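Local coordinates for Cas13d (uncultured Ruminococcus sp, PDB 6IV9), which binds CRISPR RNA and, through its two HEPN domains, matures that guide RNA and cleaves target RNA, at residues K275-I287 against F306-Y320. The protein carries 2 engineered substitutions. Numbering follows the deposited sequence.
Sequences KRVYHMLAIVGQI and FINNIDPEYRDTLDY
His-279 lies between Thr-317, Tyr-314 and Glu-313 in a buried, steeply crossed helix-helix contact, about 14 Å (nearest atom) from the bound RNA; the axes of segments 275-287 and 312-320 pass 9.4 Å apart at closest approach, 104° between their directions. Its CB and CG both lie against Thr-317 OG1 and Tyr-314 CD2. With CG anti to the carbonyl carbon (chi1 -73°), the imidazole stands with one face over Tyr-314 CA, and His-279 CD2 sits 3.5 Å from Tyr-314 CE2, above the middle of the phenol ring; the two planes are oblique at 34°. His-279 ND1 meets Thr-317 OG1 at 2.7 Å in a nearly straight hydrogen bond, and CE1 faces Glu-313 O. At the far end His-279 NE2 donates to Glu-313 OE2 at 2.7 Å; the oxygen lies in the imidazole plane, but the nitrogen approaches from above the carboxylate plane. Glu-313 OE2 also accepts from Tyr-219 N, while OE1 has a long salt bridge to Lys-275 NZ. Tyr-314 wedges among Tyr-278, His-279, Ala-282 and Ile-283, its hydroxyl bonded to Asn-217 O; Ile-283 in turn is a knob among Phe-306, Ile-307, Tyr-314 and Leu-318. The Arg-276 guanidinium lies flat on Tyr-320, and Gln-286 CG sits over the centre of the Phe-306 ring, its amide held by Arg-216 and Asp-302. A leucine in place of His-279 would probably leave Thr-317 OG1 and Glu-313 OE2 without their cross-helix mate. Gripped at both nitrogens, the imidazole has its rotation fixed, so buried polar bonds set the helices beside reciprocal knobs-into-holes packing.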
loop_
_atom_site.group_PDB
_atom_site.type_symbol
_atom_site.label_atom_id
_atom_site.label_comp_id
_atom_site.label_asym_id
_atom_site.label_seq_id
_atom_site.Cartn_x
_atom_site.Cartn_y
_atom_site.Cartn_z
ATOM N N LYS A 275 20.016 18.872 -4.518
ATOM C CA LYS A 275 20.793 17.620 -4.588
ATOM C C LYS A 275 20.000 16.491 -3.916
ATOM O O LYS A 275 19.938 15.415 -4.466
ATOM C CB LYS A 275 22.133 17.857 -3.895
ATOM C CG LYS A 275 23.111 16.701 -3.934
ATOM C CD LYS A 275 24.408 17.027 -3.260
ATOM C CE LYS A 275 25.540 16.154 -3.729
ATOM N NZ LYS A 275 26.843 16.591 -3.181
ATOM N N ARG A 276 19.408 16.767 -2.764
ATOM C CA ARG A 276 18.600 15.750 -2.045
ATOM C C ARG A 276 17.401 15.343 -2.905
ATOM O O ARG A 276 17.148 14.182 -3.003
ATOM C CB ARG A 276 18.131 16.303 -0.698
ATOM C CG ARG A 276 19.243 16.458 0.323
ATOM C CD ARG A 276 18.716 16.630 1.717
ATOM N NE ARG A 276 17.947 17.840 1.847
ATOM C CZ ARG A 276 18.432 19.002 2.255
ATOM N NH1 ARG A 276 19.723 19.146 2.473
ATOM N NH2 ARG A 276 17.615 20.013 2.455
ATOM N N VAL A 277 16.719 16.306 -3.512
ATOM C CA VAL A 277 15.548 16.000 -4.379
ATOM C C VAL A 277 16.011 15.173 -5.577
ATOM O O VAL A 277 15.368 14.200 -5.897
ATOM C CB VAL A 277 14.810 17.277 -4.815
ATOM C CG1 VAL A 277 13.706 16.967 -5.794
ATOM C CG2 VAL A 277 14.265 18.023 -3.629
ATOM N N TYR A 278 17.141 15.545 -6.162
ATOM C CA TYR A 278 17.664 14.795 -7.321
ATOM C C TYR A 278 17.933 13.342 -6.911
ATOM O O TYR A 278 17.551 12.455 -7.633
ATOM C CB TYR A 278 18.988 15.405 -7.782
ATOM C CG TYR A 278 19.738 14.519 -8.736
ATOM C CD1 TYR A 278 19.213 14.218 -9.972
ATOM C CD2 TYR A 278 20.949 13.955 -8.397
ATOM C CE1 TYR A 278 19.874 13.390 -10.853
ATOM C CE2 TYR A 278 21.626 13.126 -9.271
ATOM C CZ TYR A 278 21.086 12.843 -10.504
ATOM O OH TYR A 278 21.724 12.037 -11.380
ATOM N N HIS A 279 18.551 13.136 -5.759
ATOM C CA HIS A 279 18.871 11.763 -5.308
ATOM C C HIS A 279 17.582 10.953 -5.142
ATOM O O HIS A 279 17.582 9.786 -5.476
ATOM C CB HIS A 279 19.661 11.829 -4.006
ATOM C CG HIS A 279 21.067 12.283 -4.194
ATOM N ND1 HIS A 279 21.829 12.753 -3.177
ATOM C CD2 HIS A 279 21.838 12.338 -5.288
ATOM C CE1 HIS A 279 23.005 13.071 -3.633
ATOM N NE2 HIS A 279 23.035 12.828 -4.905
ATOM N N MET A 280 16.549 11.569 -4.589
ATOM C CA MET A 280 15.270 10.857 -4.386
ATOM C C MET A 280 14.685 10.454 -5.742
ATOM O O MET A 280 14.347 9.309 -5.900
ATOM C CB MET A 280 14.290 11.749 -3.619
ATOM C CG MET A 280 14.729 12.034 -2.204
ATOM S SD MET A 280 13.766 13.247 -1.287
ATOM C CE MET A 280 12.284 12.315 -0.926
ATOM N N LEU A 281 14.638 11.377 -6.695
ATOM C CA LEU A 281 14.061 11.094 -8.028
ATOM C C LEU A 281 14.895 10.049 -8.764
ATOM O O LEU A 281 14.341 9.163 -9.323
ATOM C CB LEU A 281 14.027 12.394 -8.828
ATOM C CG LEU A 281 13.211 13.518 -8.215
ATOM C CD1 LEU A 281 13.204 14.720 -9.126
ATOM C CD2 LEU A 281 11.808 13.070 -7.921
ATOM N N ALA A 282 16.208 10.183 -8.722
ATOM C CA ALA A 282 17.099 9.231 -9.407
ATOM C C ALA A 282 16.914 7.832 -8.810
ATOM O O ALA A 282 16.966 6.886 -9.538
ATOM C CB ALA A 282 18.514 9.705 -9.282
ATOM N N ILE A 283 16.764 7.731 -7.501
ATOM C CA ILE A 283 16.549 6.400 -6.865
ATOM C C ILE A 283 15.213 5.821 -7.332
ATOM O O ILE A 283 15.173 4.679 -7.686
ATOM C CB ILE A 283 16.641 6.485 -5.338
ATOM C CG1 ILE A 283 18.087 6.663 -4.892
ATOM C CG2 ILE A 283 16.016 5.266 -4.705
ATOM C CD1 ILE A 283 18.241 7.097 -3.478
ATOM N N VAL A 284 14.176 6.645 -7.389
ATOM C CA VAL A 284 12.849 6.173 -7.860
ATOM C C VAL A 284 13.008 5.688 -9.300
ATOM O O VAL A 284 12.507 4.647 -9.612
ATOM C CB VAL A 284 11.808 7.298 -7.762
ATOM C CG1 VAL A 284 10.574 6.991 -8.577
ATOM C CG2 VAL A 284 11.430 7.586 -6.328
ATOM N N GLY A 285 13.736 6.428 -10.122
ATOM C CA GLY A 285 13.957 6.030 -11.520
ATOM C C GLY A 285 14.699 4.710 -11.614
ATOM O O GLY A 285 14.357 3.906 -12.453
ATOM N N GLN A 286 15.686 4.516 -10.757
ATOM C CA GLN A 286 16.489 3.272 -10.746
ATOM C C GLN A 286 15.594 2.080 -10.396
ATOM O O GLN A 286 15.692 1.061 -11.043
ATOM C CB GLN A 286 17.655 3.432 -9.777
ATOM C CG GLN A 286 18.237 2.125 -9.279
ATOM C CD GLN A 286 19.043 1.392 -10.319
ATOM O OE1 GLN A 286 19.454 1.942 -11.318
ATOM N NE2 GLN A 286 19.267 0.120 -10.071
ATOM N N ILE A 287 14.716 2.241 -9.414
ATOM C CA ILE A 287 13.800 1.138 -9.027
ATOM C C ILE A 287 12.893 0.825 -10.216
ATOM O O ILE A 287 12.708 -0.320 -10.519
ATOM C CB ILE A 287 13.004 1.475 -7.760
ATOM C CG1 ILE A 287 13.927 1.720 -6.567
ATOM C CG2 ILE A 287 12.018 0.372 -7.472
ATOM C CD1 ILE A 287 13.248 2.336 -5.391
ATOM N N PHE A 306 22.124 -1.989 -5.558
ATOM C CA PHE A 306 22.532 -0.670 -6.103
ATOM C C PHE A 306 22.725 0.386 -5.019
ATOM O O PHE A 306 23.642 1.166 -5.163
ATOM C CB PHE A 306 21.601 -0.214 -7.227
ATOM C CG PHE A 306 20.416 0.595 -6.770
ATOM C CD1 PHE A 306 20.548 1.942 -6.514
ATOM C CD2 PHE A 306 19.209 -0.008 -6.479
ATOM C CE1 PHE A 306 19.483 2.690 -6.056
ATOM C CE2 PHE A 306 18.144 0.740 -6.013
ATOM C CZ PHE A 306 18.281 2.085 -5.808
ATOM N N ILE A 307 21.893 0.393 -3.988
ATOM C CA ILE A 307 21.965 1.492 -2.986
ATOM C C ILE A 307 23.315 1.494 -2.282
ATOM O O ILE A 307 23.709 2.547 -1.846
ATOM C CB ILE A 307 20.778 1.521 -2.013
ATOM C CG1 ILE A 307 20.614 2.908 -1.398
ATOM C CG2 ILE A 307 20.893 0.450 -0.955
ATOM C CD1 ILE A 307 20.399 3.990 -2.404
ATOM N N ASN A 308 23.925 0.325 -2.130
ATOM C CA ASN A 308 25.238 0.219 -1.447
ATOM C C ASN A 308 26.396 0.359 -2.440
ATOM O O ASN A 308 27.500 0.457 -1.985
ATOM C CB ASN A 308 25.348 -1.098 -0.681
ATOM C CG ASN A 308 24.285 -1.234 0.383
ATOM O OD1 ASN A 308 24.390 -0.664 1.449
ATOM N ND2 ASN A 308 23.244 -1.970 0.084
ATOM N N ASN A 309 26.116 0.379 -3.736
ATOM C CA ASN A 309 27.167 0.424 -4.782
ATOM C C ASN A 309 27.268 1.780 -5.480
ATOM O O ASN A 309 28.298 2.046 -6.057
ATOM C CB ASN A 309 26.906 -0.626 -5.850
ATOM C CG ASN A 309 27.093 -2.026 -5.329
ATOM O OD1 ASN A 309 27.675 -2.219 -4.275
ATOM N ND2 ASN A 309 26.580 -2.997 -6.058
ATOM N N ILE A 310 26.237 2.619 -5.412
ATOM C CA ILE A 310 26.270 3.946 -6.091
ATOM C C ILE A 310 27.090 4.934 -5.262
ATOM O O ILE A 310 27.506 4.585 -4.182
ATOM C CB ILE A 310 24.862 4.489 -6.404
ATOM C CG1 ILE A 310 23.981 4.547 -5.158
ATOM C CG2 ILE A 310 24.223 3.696 -7.523
ATOM C CD1 ILE A 310 22.681 5.262 -5.366
ATOM N N ASP A 311 27.237 6.151 -5.762
ATOM C CA ASP A 311 28.100 7.142 -5.084
ATOM C C ASP A 311 27.605 7.346 -3.660
ATOM O O ASP A 311 26.420 7.425 -3.462
ATOM C CB ASP A 311 28.091 8.485 -5.804
ATOM C CG ASP A 311 29.186 9.408 -5.322
ATOM O OD1 ASP A 311 29.020 10.026 -4.279
ATOM O OD2 ASP A 311 30.195 9.474 -5.995
ATOM N N PRO A 312 28.501 7.556 -2.681
ATOM C CA PRO A 312 28.128 7.727 -1.285
ATOM C C PRO A 312 27.234 8.948 -1.030
ATOM O O PRO A 312 26.599 8.999 -0.033
ATOM C CB PRO A 312 29.454 7.940 -0.553
ATOM C CG PRO A 312 30.501 7.424 -1.492
ATOM C CD PRO A 312 29.936 7.623 -2.873
ATOM N N GLU A 313 27.206 9.895 -1.959
ATOM C CA GLU A 313 26.373 11.109 -1.784
ATOM C C GLU A 313 24.891 10.702 -1.685
ATOM O O GLU A 313 24.161 11.333 -0.979
ATOM C CB GLU A 313 26.679 12.155 -2.853
ATOM C CG GLU A 313 26.261 11.778 -4.258
ATOM C CD GLU A 313 26.409 12.909 -5.257
ATOM O OE1 GLU A 313 27.425 13.574 -5.210
ATOM O OE2 GLU A 313 25.519 13.113 -6.048
ATOM N N TYR A 314 24.491 9.672 -2.411
ATOM C CA TYR A 314 23.084 9.208 -2.353
ATOM C C TYR A 314 22.767 8.708 -0.951
ATOM O O TYR A 314 21.730 9.000 -0.438
ATOM C CB TYR A 314 22.858 8.084 -3.354
ATOM C CG TYR A 314 22.689 8.532 -4.773
ATOM C CD1 TYR A 314 23.777 8.788 -5.579
ATOM C CD2 TYR A 314 21.435 8.704 -5.312
ATOM C CE1 TYR A 314 23.620 9.193 -6.889
ATOM C CE2 TYR A 314 21.260 9.102 -6.619
ATOM C CZ TYR A 314 22.357 9.354 -7.413
ATOM O OH TYR A 314 22.155 9.734 -8.694
ATOM N N ARG A 315 23.696 7.968 -0.363
ATOM C CA ARG A 315 23.536 7.423 1.005
ATOM C C ARG A 315 23.460 8.566 2.012
ATOM O O ARG A 315 22.789 8.415 2.993
ATOM C CB ARG A 315 24.541 6.308 1.285
ATOM C CG ARG A 315 24.283 5.069 0.446
ATOM C CD ARG A 315 25.109 3.873 0.838
ATOM N NE ARG A 315 26.514 4.075 0.574
ATOM C CZ ARG A 315 27.060 4.058 -0.617
ATOM N NH1 ARG A 315 26.332 3.774 -1.673
ATOM N NH2 ARG A 315 28.332 4.341 -0.758
ATOM N N ASP A 316 24.173 9.652 1.753
ATOM C CA ASP A 316 24.123 10.829 2.652
ATOM C C ASP A 316 22.702 11.399 2.646
ATOM O O ASP A 316 22.239 11.819 3.669
ATOM C CB ASP A 316 25.169 11.857 2.247
ATOM C CG ASP A 316 26.572 11.430 2.625
ATOM O OD1 ASP A 316 26.707 10.563 3.465
ATOM O OD2 ASP A 316 27.488 11.969 2.061
ATOM N N THR A 317 22.074 11.445 1.480
ATOM C CA THR A 317 20.690 11.959 1.411
ATOM C C THR A 317 19.761 11.041 2.208
ATOM O O THR A 317 18.973 11.547 2.968
ATOM C CB THR A 317 20.215 12.109 -0.035
ATOM O OG1 THR A 317 20.929 13.174 -0.651
ATOM C CG2 THR A 317 18.726 12.336 -0.128
ATOM N N LEU A 318 19.907 9.734 2.060
ATOM C CA LEU A 318 19.016 8.794 2.786
ATOM C C LEU A 318 19.198 8.986 4.288
ATOM O O LEU A 318 18.222 9.026 4.977
ATOM C CB LEU A 318 19.330 7.362 2.367
ATOM C CG LEU A 318 18.998 7.032 0.921
ATOM C CD1 LEU A 318 19.220 5.567 0.653
ATOM C CD2 LEU A 318 17.571 7.414 0.608
ATOM N N ASP A 319 20.437 9.130 4.738
ATOM C CA ASP A 319 20.711 9.361 6.175
ATOM C C ASP A 319 20.112 10.691 6.621
ATOM O O ASP A 319 19.574 10.751 7.683
ATOM C CB ASP A 319 22.207 9.305 6.452
ATOM C CG ASP A 319 22.715 7.881 6.483
ATOM O OD1 ASP A 319 21.934 7.006 6.795
ATOM O OD2 ASP A 319 23.868 7.685 6.182
ATOM N N TYR A 320 20.216 11.708 5.790
ATOM C CA TYR A 320 19.704 13.035 6.174
ATOM C C TYR A 320 18.194 12.974 6.415
ATOM O O TYR A 320 17.724 13.523 7.383
ATOM C CB TYR A 320 20.012 14.017 5.049
ATOM C CG TYR A 320 19.540 15.415 5.307
ATOM C CD1 TYR A 320 18.239 15.785 5.058
ATOM C CD2 TYR A 320 20.391 16.363 5.823
ATOM C CE1 TYR A 320 17.796 17.067 5.299
ATOM C CE2 TYR A 320 19.966 17.649 6.075
ATOM C CZ TYR A 320 18.665 18.004 5.808
ATOM O OH TYR A 320 18.249 19.270 6.062
#